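Local structure of carbohydrate kinase, pfkB family (3KTN) at residues 12-23 and 88-99. The protein probably phosphorylates 2-keto-3-deoxygluconate as a magnesium-binding sugar kinase of the pfkB family. Numbering follows the deposited sequence.
Sequences MLRFTPPEYLML and GSFFAEMGYGIR
L13 N and O bond G88 O and F90 N, and F15 N and O bond F90 O and A92 N, in the parallel ladder of strands 12-16 and 88-93, whose axes approach to 4.4 Å. Strands 28-34 and 101-105 flank the pair, completing the small four-stranded sheet that serves as a lid in ribokinase-like enzymes. On the face carrying R14 and F90, R14 CB stands over the F90 ring, 4.1 Å from its centroid in a CH-pi contact, and CG and CD pass beside CE1 and CZ. With CG anti to the backbone N (chi1 172°), the long chain runs on past A92, whose small methyl lets R14 NE come to 3.6 Å from A92 CB. R14 NE donates to T16 OG1 (2.7 Å) in the guanidinium plane, while NH1 and NH2 form salt bridges to D316 and D274, the latter a magnesium ligand. On the other face, the F15 and F91 rings are slid apart, their planes 30° from each other, and F15 also stacks on F15 of a third subunit. At the end of strand 88-93, E93 OE2 receives L23 N from above the carboxylate plane (2.8 Å), and its OE1 pairs with R61 of that third subunit. R99 NH2 reaches a lone pair of Y20 O at 3.0 Å and also bonds T312 O of the second subunit; Y96 turns its edge to the face of Y20 in a T-shaped pair. Water 1 ties P17 O and L21 O to M94 N. The T16 bond and two salt bridges thus fix the guanidinium's orientation beside the magnesium site, while the largely apolar face of L13, S89, F15 and F91 meets the third subunit.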
HETATM    1  N   MSE A  12      -9.461  18.966  12.407  1.00 31.82           N
HETATM    2  CA  MSE A  12     -10.187  18.390  11.274  1.00 32.80           C
HETATM    3  C   MSE A  12      -9.482  17.145  10.741  1.00 29.88           C
HETATM    4  O   MSE A  12      -8.271  16.985  10.897  1.00 26.01           O
HETATM    5  CB  MSE A  12     -10.290  19.389  10.117  1.00 36.37           C
HETATM    6  CG  MSE A  12     -11.378  20.441  10.244  1.00 46.40           C
HETATM    7 SE   MSE A  12     -11.659  21.315   8.530  1.00 63.67          SE
HETATM    8  CE  MSE A  12     -13.117  20.245   7.867  1.00 57.72           C
ATOM      9  N   LEU A  13     -10.258  16.283  10.100  1.00 28.32           N
ATOM     10  CA  LEU A  13      -9.730  15.079   9.479  1.00 29.74           C
ATOM     11  C   LEU A  13      -9.452  15.438   8.027  1.00 28.12           C
ATOM     12  O   LEU A  13     -10.305  16.024   7.372  1.00 25.38           O
ATOM     13  CB  LEU A  13     -10.771  13.957   9.479  1.00 30.18           C
ATOM     14  CG  LEU A  13     -11.015  13.018  10.657  1.00 33.84           C
ATOM     15  CD1 LEU A  13     -10.824  13.725  11.964  1.00 32.55           C
ATOM     16  CD2 LEU A  13     -12.426  12.450  10.535  1.00 31.81           C
ATOM     17  N   ARG A  14      -8.263  15.106   7.533  1.00 27.34           N
ATOM     18  CA  ARG A  14      -7.944  15.346   6.132  1.00 25.72           C
ATOM     19  C   ARG A  14      -7.746  13.989   5.477  1.00 24.97           C
ATOM     20  O   ARG A  14      -6.989  13.157   5.976  1.00 25.88           O
ATOM     21  CB  ARG A  14      -6.669  16.171   5.955  1.00 23.81           C
ATOM     22  CG  ARG A  14      -6.242  16.241   4.486  1.00 26.96           C
ATOM     23  CD  ARG A  14      -4.951  17.028   4.271  1.00 27.42           C
ATOM     24  NE  ARG A  14      -4.314  16.650   3.012  1.00 24.89           N
ATOM     25  CZ  ARG A  14      -3.279  17.286   2.472  1.00 27.63           C
ATOM     26  NH1 ARG A  14      -2.760  18.346   3.077  1.00 25.07           N
ATOM     27  NH2 ARG A  14      -2.757  16.861   1.325  1.00 26.49           N
ATOM     28  N   PHE A  15      -8.433  13.767   4.363  1.00 24.81           N
ATOM     29  CA  PHE A  15      -8.324  12.511   3.633  1.00 25.43           C
ATOM     30  C   PHE A  15      -7.627  12.808   2.311  1.00 25.20           C
ATOM     31  O   PHE A  15      -8.059  13.670   1.557  1.00 24.97           O
ATOM     32  CB  PHE A  15      -9.713  11.928   3.370  1.00 24.84           C
ATOM     33  CG  PHE A  15     -10.447  11.527   4.615  1.00 26.91           C
ATOM     34  CD1 PHE A  15     -10.033  10.424   5.357  1.00 26.75           C
ATOM     35  CD2 PHE A  15     -11.554  12.249   5.046  1.00 25.27           C
ATOM     36  CE1 PHE A  15     -10.717  10.040   6.511  1.00 26.88           C
ATOM     37  CE2 PHE A  15     -12.246  11.872   6.198  1.00 27.70           C
ATOM     38  CZ  PHE A  15     -11.823  10.764   6.932  1.00 27.96           C
ATOM     39  N   THR A  16      -6.557  12.084   2.025  1.00 24.46           N
ATOM     40  CA  THR A  16      -5.816  12.327   0.798  1.00 24.03           C
ATOM     41  C   THR A  16      -5.463  11.034   0.091  1.00 22.31           C
ATOM     42  O   THR A  16      -4.924  10.106   0.710  1.00 24.26           O
ATOM     43  CB  THR A  16      -4.488  13.053   1.094  1.00 27.14           C
ATOM     44  OG1 THR A  16      -4.737  14.161   1.965  1.00 31.31           O
ATOM     45  CG2 THR A  16      -3.816  13.549  -0.213  1.00 25.05           C
ATOM     46  N   PRO A  17      -5.779  10.939  -1.207  1.00 21.68           N
ATOM     47  CA  PRO A  17      -5.437   9.713  -1.940  1.00 21.24           C
ATOM     48  C   PRO A  17      -3.913   9.776  -2.119  1.00 20.11           C
ATOM     49  O   PRO A  17      -3.327  10.857  -2.105  1.00 19.15           O
ATOM     50  CB  PRO A  17      -6.166   9.881  -3.276  1.00 20.23           C
ATOM     51  CG  PRO A  17      -7.288  10.855  -2.968  1.00 21.95           C
ATOM     52  CD  PRO A  17      -6.638  11.825  -2.015  1.00 21.04           C
ATOM     53  N   PRO A  18      -3.248   8.630  -2.280  1.00 21.71           N
ATOM     54  CA  PRO A  18      -1.794   8.729  -2.448  1.00 21.11           C
ATOM     55  C   PRO A  18      -1.345   9.343  -3.786  1.00 22.30           C
ATOM     56  O   PRO A  18      -2.141   9.496  -4.726  1.00 23.06           O
ATOM     57  CB  PRO A  18      -1.321   7.277  -2.272  1.00 24.25           C
ATOM     58  CG  PRO A  18      -2.512   6.458  -2.655  1.00 25.91           C
ATOM     59  CD  PRO A  18      -3.686   7.231  -2.116  1.00 24.47           C
ATOM     60  N   GLU A  19      -0.071   9.719  -3.844  1.00 20.03           N
ATOM     61  CA  GLU A  19       0.538  10.299  -5.037  1.00 22.37           C
ATOM     62  C   GLU A  19      -0.276  11.496  -5.545  1.00 22.34           C
ATOM     63  O   GLU A  19      -0.529  12.423  -4.773  1.00 22.50           O
ATOM     64  CB  GLU A  19       0.702   9.197  -6.098  1.00 22.52           C
ATOM     65  CG  GLU A  19       1.573   8.015  -5.566  1.00 24.93           C
ATOM     66  CD  GLU A  19       1.762   6.868  -6.568  1.00 26.83           C
ATOM     67  OE1 GLU A  19       1.727   5.693  -6.152  1.00 28.42           O
ATOM     68  OE2 GLU A  19       1.970   7.129  -7.765  1.00 27.42           O
ATOM     69  N   TYR A  20      -0.675  11.491  -6.816  1.00 19.47           N
ATOM     70  CA  TYR A  20      -1.468  12.592  -7.383  1.00 21.02           C
ATOM     71  C   TYR A  20      -2.800  12.043  -7.882  1.00 21.29           C
ATOM     72  O   TYR A  20      -3.416  12.602  -8.792  1.00 22.41           O
ATOM     73  CB  TYR A  20      -0.723  13.242  -8.556  1.00 20.06           C
ATOM     74  CG  TYR A  20       0.675  13.707  -8.209  1.00 21.25           C
ATOM     75  CD1 TYR A  20       0.892  14.939  -7.585  1.00 20.76           C
ATOM     76  CD2 TYR A  20       1.780  12.898  -8.484  1.00 21.87           C
ATOM     77  CE1 TYR A  20       2.188  15.354  -7.245  1.00 23.21           C
ATOM     78  CE2 TYR A  20       3.072  13.303  -8.142  1.00 20.78           C
ATOM     79  CZ  TYR A  20       3.265  14.527  -7.528  1.00 22.23           C
ATOM     80  OH  TYR A  20       4.532  14.920  -7.192  1.00 22.47           O
ATOM     81  N   LEU A  21      -3.234  10.947  -7.273  1.00 20.14           N
ATOM     82  CA  LEU A  21      -4.478  10.285  -7.655  1.00 22.43           C
ATOM     83  C   LEU A  21      -5.744  11.039  -7.247  1.00 23.49           C
ATOM     84  O   LEU A  21      -5.750  11.818  -6.289  1.00 22.15           O
ATOM     85  CB  LEU A  21      -4.503   8.865  -7.068  1.00 20.18           C
ATOM     86  CG  LEU A  21      -3.370   7.961  -7.552  1.00 24.01           C
ATOM     87  CD1 LEU A  21      -3.345   6.675  -6.732  1.00 22.13           C
ATOM     88  CD2 LEU A  21      -3.573   7.651  -9.035  1.00 23.37           C
HETATM   89  N   MSE A  22      -6.822  10.800  -7.986  1.00 24.47           N
HETATM   90  CA  MSE A  22      -8.099  11.449  -7.703  1.00 27.27           C
HETATM   91  C   MSE A  22      -9.006  10.475  -6.971  1.00 26.01           C
HETATM   92  O   MSE A  22      -8.755   9.266  -6.978  1.00 26.50           O
HETATM   93  CB  MSE A  22      -8.766  11.892  -9.011  1.00 29.55           C
HETATM   94  CG  MSE A  22      -7.931  12.859  -9.837  1.00 40.96           C
HETATM   95 SE   MSE A  22      -8.757  13.315 -11.549  1.00 55.79          SE
HETATM   96  CE  MSE A  22      -7.989  11.928 -12.626  1.00 52.84           C
ATOM     97  N   LEU A  23     -10.051  11.004  -6.339  1.00 25.80           N
ATOM     98  CA  LEU A  23     -11.012  10.179  -5.618  1.00 27.27           C
ATOM     99  C   LEU A  23     -11.629   9.123  -6.520  1.00 27.40           C
ATOM    100  O   LEU A  23     -11.836   7.996  -6.094  1.00 27.54           O
ATOM    101  CB  LEU A  23     -12.126  11.042  -5.016  1.00 28.30           C
ATOM    102  CG  LEU A  23     -11.709  11.798  -3.757  1.00 28.76           C
ATOM    103  CD1 LEU A  23     -12.803  12.776  -3.348  1.00 27.66           C
ATOM    104  CD2 LEU A  23     -11.418  10.781  -2.649  1.00 28.92           C
ATOM    105  N   GLY A  88     -15.011  17.599  12.062  1.00 29.81           N
ATOM    106  CA  GLY A  88     -15.057  18.165  10.722  1.00 29.80           C
ATOM    107  C   GLY A  88     -14.017  17.485   9.849  1.00 30.40           C
ATOM    108  O   GLY A  88     -13.049  16.931  10.366  1.00 30.58           O
ATOM    109  N   SER A  89     -14.200  17.519   8.535  1.00 29.11           N
ATOM    110  CA  SER A  89     -13.237  16.877   7.647  1.00 29.27           C
ATOM    111  C   SER A  89     -13.277  17.422   6.235  1.00 28.31           C
ATOM    112  O   SER A  89     -14.206  18.137   5.852  1.00 27.38           O
ATOM    113  CB  SER A  89     -13.508  15.373   7.580  1.00 27.91           C
ATOM    114  OG  SER A  89     -14.729  15.117   6.893  1.00 27.64           O
ATOM    115  N   PHE A  90     -12.257  17.065   5.463  1.00 26.98           N
ATOM    116  CA  PHE A  90     -12.183  17.453   4.065  1.00 26.91           C
ATOM    117  C   PHE A  90     -11.296  16.481   3.293  1.00 27.44           C
ATOM    118  O   PHE A  90     -10.438  15.803   3.865  1.00 27.28           O
ATOM    119  CB  PHE A  90     -11.672  18.896   3.920  1.00 26.21           C
ATOM    120  CG  PHE A  90     -10.224  19.093   4.294  1.00 27.96           C
ATOM    121  CD1 PHE A  90      -9.225  19.025   3.322  1.00 27.83           C
ATOM    122  CD2 PHE A  90      -9.867  19.430   5.597  1.00 27.57           C
ATOM    123  CE1 PHE A  90      -7.897  19.296   3.640  1.00 28.44           C
ATOM    124  CE2 PHE A  90      -8.542  19.701   5.926  1.00 28.07           C
ATOM    125  CZ  PHE A  90      -7.557  19.637   4.943  1.00 28.28           C
ATOM    126  N   PHE A  91     -11.538  16.401   1.993  1.00 26.70           N
ATOM    127  CA  PHE A  91     -10.766  15.548   1.113  1.00 25.81           C
ATOM    128  C   PHE A  91      -9.843  16.467   0.337  1.00 27.50           C
ATOM    129  O   PHE A  91     -10.224  17.591  -0.006  1.00 25.71           O
ATOM    130  CB  PHE A  91     -11.690  14.806   0.155  1.00 22.93           C
ATOM    131  CG  PHE A  91     -12.504  13.736   0.817  1.00 24.06           C
ATOM    132  CD1 PHE A  91     -12.101  12.400   0.766  1.00 23.67           C
ATOM    133  CD2 PHE A  91     -13.642  14.067   1.549  1.00 23.67           C
ATOM    134  CE1 PHE A  91     -12.816  11.411   1.435  1.00 22.04           C
ATOM    135  CE2 PHE A  91     -14.362  13.080   2.224  1.00 25.12           C
ATOM    136  CZ  PHE A  91     -13.945  11.750   2.167  1.00 24.01           C
ATOM    137  N   ALA A  92      -8.623  16.008   0.087  1.00 25.32           N
ATOM    138  CA  ALA A  92      -7.670  16.803  -0.670  1.00 25.90           C
ATOM    139  C   ALA A  92      -7.062  15.948  -1.773  1.00 26.05           C
ATOM    140  O   ALA A  92      -6.307  15.015  -1.506  1.00 27.38           O
ATOM    141  CB  ALA A  92      -6.584  17.338   0.257  1.00 20.61           C
ATOM    142  N   GLU A  93      -7.410  16.261  -3.015  1.00 26.92           N
ATOM    143  CA  GLU A  93      -6.885  15.531  -4.168  1.00 26.89           C
ATOM    144  C   GLU A  93      -5.751  16.391  -4.706  1.00 26.27           C
ATOM    145  O   GLU A  93      -5.991  17.470  -5.240  1.00 26.74           O
ATOM    146  CB  GLU A  93      -7.985  15.360  -5.222  1.00 28.70           C
ATOM    147  CG  GLU A  93      -9.115  14.432  -4.790  1.00 27.70           C
ATOM    148  CD  GLU A  93     -10.322  14.514  -5.716  1.00 32.93           C
ATOM    149  OE1 GLU A  93     -11.187  15.383  -5.473  1.00 31.75           O
ATOM    150  OE2 GLU A  93     -10.402  13.721  -6.686  1.00 26.93           O
HETATM  151  N   MSE A  94      -4.519  15.913  -4.557  1.00 26.15           N
HETATM  152  CA  MSE A  94      -3.343  16.674  -4.975  1.00 26.24           C
HETATM  153  C   MSE A  94      -3.226  16.909  -6.477  1.00 26.91           C
HETATM  154  O   MSE A  94      -3.293  15.977  -7.276  1.00 24.47           O
HETATM  155  CB  MSE A  94      -2.071  15.999  -4.453  1.00 27.66           C
HETATM  156  CG  MSE A  94      -2.100  15.727  -2.950  1.00 35.65           C
HETATM  157 SE   MSE A  94      -2.580  17.304  -1.894  1.00 51.36          SE
HETATM  158  CE  MSE A  94      -4.446  17.144  -1.895  1.00 45.81           C
ATOM    159  N   GLY A  95      -3.057  18.179  -6.840  1.00 27.11           N
ATOM    160  CA  GLY A  95      -2.911  18.555  -8.231  1.00 28.30           C
ATOM    161  C   GLY A  95      -1.470  18.407  -8.693  1.00 29.32           C
ATOM    162  O   GLY A  95      -0.584  18.000  -7.930  1.00 28.46           O
ATOM    163  N   TYR A  96      -1.235  18.755  -9.950  1.00 27.08           N
ATOM    164  CA  TYR A  96       0.083  18.650 -10.556  1.00 27.19           C
ATOM    165  C   TYR A  96       0.087  19.603 -11.742  1.00 25.82           C
ATOM    166  O   TYR A  96      -0.882  19.656 -12.498  1.00 24.91           O
ATOM    167  CB  TYR A  96       0.295  17.221 -11.055  1.00 25.63           C
ATOM    168  CG  TYR A  96       1.678  16.940 -11.589  1.00 29.27           C
ATOM    169  CD1 TYR A  96       2.655  16.368 -10.778  1.00 28.58           C
ATOM    170  CD2 TYR A  96       2.006  17.229 -12.914  1.00 29.94           C
ATOM    171  CE1 TYR A  96       3.927  16.081 -11.274  1.00 31.35           C
ATOM    172  CE2 TYR A  96       3.272  16.949 -13.420  1.00 30.24           C
ATOM    173  CZ  TYR A  96       4.226  16.372 -12.594  1.00 31.09           C
ATOM    174  OH  TYR A  96       5.473  16.070 -13.086  1.00 29.27           O
ATOM    175  N   GLY A  97       1.169  20.350 -11.914  1.00 26.56           N
ATOM    176  CA  GLY A  97       1.232  21.276 -13.029  1.00 27.79           C
ATOM    177  C   GLY A  97       0.035  22.208 -13.050  1.00 29.31           C
ATOM    178  O   GLY A  97      -0.298  22.810 -12.032  1.00 29.51           O
ATOM    179  N   ILE A  98      -0.633  22.325 -14.191  1.00 29.42           N
ATOM    180  CA  ILE A  98      -1.781  23.224 -14.262  1.00 30.96           C
ATOM    181  C   ILE A  98      -3.064  22.625 -13.675  1.00 30.19           C
ATOM    182  O   ILE A  98      -4.083  23.307 -13.584  1.00 26.21           O
ATOM    183  CB  ILE A  98      -2.057  23.681 -15.714  1.00 31.34           C
ATOM    184  CG1 ILE A  98      -2.396  22.477 -16.590  1.00 31.73           C
ATOM    185  CG2 ILE A  98      -0.840  24.427 -16.258  1.00 31.84           C
ATOM    186  CD1 ILE A  98      -3.018  22.861 -17.919  1.00 36.15           C
ATOM    187  N   ARG A  99      -3.024  21.355 -13.283  1.00 28.61           N
ATOM    188  CA  ARG A  99      -4.212  20.750 -12.684  1.00 27.85           C
ATOM    189  C   ARG A  99      -4.211  21.163 -11.217  1.00 27.59           C
ATOM    190  O   ARG A  99      -3.338  20.763 -10.449  1.00 28.27           O
ATOM    191  CB  ARG A  99      -4.177  19.228 -12.801  1.00 25.27           C
ATOM    192  CG  ARG A  99      -5.376  18.529 -12.168  1.00 26.60           C
ATOM    193  CD  ARG A  99      -5.493  17.080 -12.677  1.00 27.00           C
ATOM    194  NE  ARG A  99      -4.384  16.230 -12.242  1.00 23.14           N
ATOM    195  CZ  ARG A  99      -4.359  15.572 -11.084  1.00 27.46           C
ATOM    196  NH1 ARG A  99      -5.385  15.671 -10.246  1.00 22.28           N
ATOM    197  NH2 ARG A  99      -3.322  14.799 -10.773  1.00 24.67           N
TER
HETATM  198  O   HOH W   1      -4.169  12.971  -4.311  1.00 27.22           O
HETATM  199  O   HOH W   2      -5.625  14.590  -7.608  1.00 22.51           O